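PDB 3OKZ: cell envelope-related transcriptional attenuator domain-containing protein from Streptococcus agalactiae, which probably helps attach glycopolymers to the cell wall, as LytR/CpsA/Psr proteins do. Local coordinates for residues M45-I50 with N272-E277. Numbering follows the deposited sequence.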
# COMPACT_ATOMS: atom_id res chain seq x y z
N MSE A 45 -1.65 -1.96 -1.29
CA MSE A 45 -1.61 -1.64 0.11
C MSE A 45 -0.18 -1.60 0.57
O MSE A 45 0.54 -2.58 0.44
CB MSE A 45 -2.39 -2.66 0.91
CG MSE A 45 -3.83 -2.24 1.11
SE MSE A 45 -4.71 -3.41 2.31
CE MSE A 45 -5.01 -4.87 1.08
N ILE A 46 0.22 -0.46 1.10
CA ILE A 46 1.59 -0.31 1.58
C ILE A 46 1.59 0.37 2.92
O ILE A 46 0.99 1.44 3.08
CB ILE A 46 2.45 0.56 0.64
CG1 ILE A 46 2.29 0.11 -0.81
CG2 ILE A 46 3.90 0.48 1.05
CD1 ILE A 46 0.99 0.57 -1.43
N LEU A 47 2.25 -0.25 3.89
CA LEU A 47 2.36 0.31 5.23
C LEU A 47 3.64 1.14 5.20
O LEU A 47 4.72 0.61 4.95
CB LEU A 47 2.44 -0.81 6.27
CG LEU A 47 2.22 -0.48 7.76
CD1 LEU A 47 3.50 0.07 8.39
CD2 LEU A 47 1.06 0.50 7.89
N VAL A 48 3.51 2.44 5.43
CA VAL A 48 4.66 3.33 5.39
C VAL A 48 5.08 3.83 6.76
O VAL A 48 4.24 4.22 7.57
CB VAL A 48 4.38 4.57 4.51
CG1 VAL A 48 5.68 5.23 4.10
CG2 VAL A 48 3.54 4.18 3.30
N THR A 49 6.39 3.83 7.00
CA THR A 49 6.94 4.34 8.26
C THR A 49 7.78 5.55 7.91
O THR A 49 8.45 5.55 6.87
CB THR A 49 7.89 3.36 8.94
OG1 THR A 49 9.02 3.15 8.10
CG2 THR A 49 7.21 2.05 9.20
N ILE A 50 7.73 6.56 8.77
CA ILE A 50 8.51 7.80 8.61
C ILE A 50 9.00 8.18 10.00
O ILE A 50 8.20 8.36 10.92
CB ILE A 50 7.67 8.98 8.06
CG1 ILE A 50 6.98 8.60 6.76
CG2 ILE A 50 8.58 10.18 7.82
CD1 ILE A 50 5.47 8.76 6.80
N ASN A 272 8.07 -6.49 14.07
CA ASN A 272 9.10 -5.87 14.90
C ASN A 272 10.02 -4.92 14.14
O ASN A 272 10.48 -3.92 14.69
CB ASN A 272 9.90 -6.97 15.61
CG ASN A 272 9.04 -7.81 16.57
OD1 ASN A 272 9.52 -8.78 17.15
ND2 ASN A 272 7.77 -7.43 16.73
N ARG A 273 10.29 -5.24 12.88
CA ARG A 273 11.14 -4.39 12.05
C ARG A 273 10.40 -3.06 11.94
O ARG A 273 10.98 -1.98 12.09
CB ARG A 273 11.33 -5.02 10.67
CG ARG A 273 12.36 -4.35 9.78
CD ARG A 273 11.70 -3.53 8.68
NE ARG A 273 10.74 -4.31 7.90
CZ ARG A 273 11.02 -5.44 7.25
NH1 ARG A 273 12.25 -5.94 7.26
NH2 ARG A 273 10.06 -6.06 6.58
N ILE A 274 9.10 -3.14 11.67
CA ILE A 274 8.26 -1.96 11.56
C ILE A 274 8.16 -1.29 12.93
O ILE A 274 8.31 -0.07 13.04
CB ILE A 274 6.85 -2.32 11.06
CG1 ILE A 274 6.92 -2.79 9.61
CG2 ILE A 274 5.93 -1.12 11.19
CD1 ILE A 274 5.56 -2.96 8.95
N LYS A 275 7.90 -2.08 13.97
CA LYS A 275 7.79 -1.55 15.32
C LYS A 275 9.03 -0.75 15.71
O LYS A 275 8.91 0.33 16.29
CB LYS A 275 7.56 -2.69 16.32
CG LYS A 275 6.12 -3.18 16.33
CD LYS A 275 5.94 -4.44 17.13
CE LYS A 275 4.47 -4.83 17.16
NZ LYS A 275 4.27 -6.21 17.66
N LYS A 276 10.21 -1.27 15.40
CA LYS A 276 11.44 -0.56 15.72
C LYS A 276 11.42 0.82 15.05
O LYS A 276 11.95 1.79 15.60
CB LYS A 276 12.67 -1.33 15.24
CG LYS A 276 13.98 -0.58 15.47
CD LYS A 276 15.17 -1.22 14.75
CE LYS A 276 15.45 -2.64 15.25
NZ LYS A 276 16.63 -3.25 14.56
N GLU A 277 10.81 0.91 13.87
CA GLU A 277 10.73 2.17 13.13
C GLU A 277 9.85 3.20 13.82
O GLU A 277 10.18 4.39 13.85
CB GLU A 277 10.17 1.93 11.72
CG GLU A 277 11.06 1.10 10.84
CD GLU A 277 12.47 1.62 10.82
OE1 GLU A 277 12.65 2.86 10.80
OE2 GLU A 277 13.41 0.79 10.82
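E277 meets T49 with its aliphatic stem, and its carboxylate, the one flat side-chain group among the four touching residues, takes no part: neither face nor edge rests on T49. The E277 CB lies 3.9 Å from T49 CB, the two side chains crossing at about a right angle. A bend at chi2 (-51°) turns the acid aside, where a weak, long ion pair with K56 may partly offset its charge. Threonine suits its buried place because it is two-sided. With chi1 at 64°, OG1 sits between the backbone N and the carbonyl carbon and hydrogen-bonds to T58 OG1, while the methyl CG2 meets I274 CG2 at 4.0 Å. Farther back along the strand, L47 CD1 touches both branches of I274, 3.7 Å from CD1 and 3.9 Å from CG2; branched aliphatic residues suit such a buried, apolar place because they need no polar partners. No hydrogen bond links the segments. Helix 264-277 lies on one face of the mixed sheet; the axes of segments 45-50 and 272-277 pass 8.9 Å apart at 35°. L105 of helix 93-105 borders both L47 and I274, whereas V48, directed away from helix 264-277, packs against strands 20-28 and 56-62, the neighbours on either side of strand 41-51.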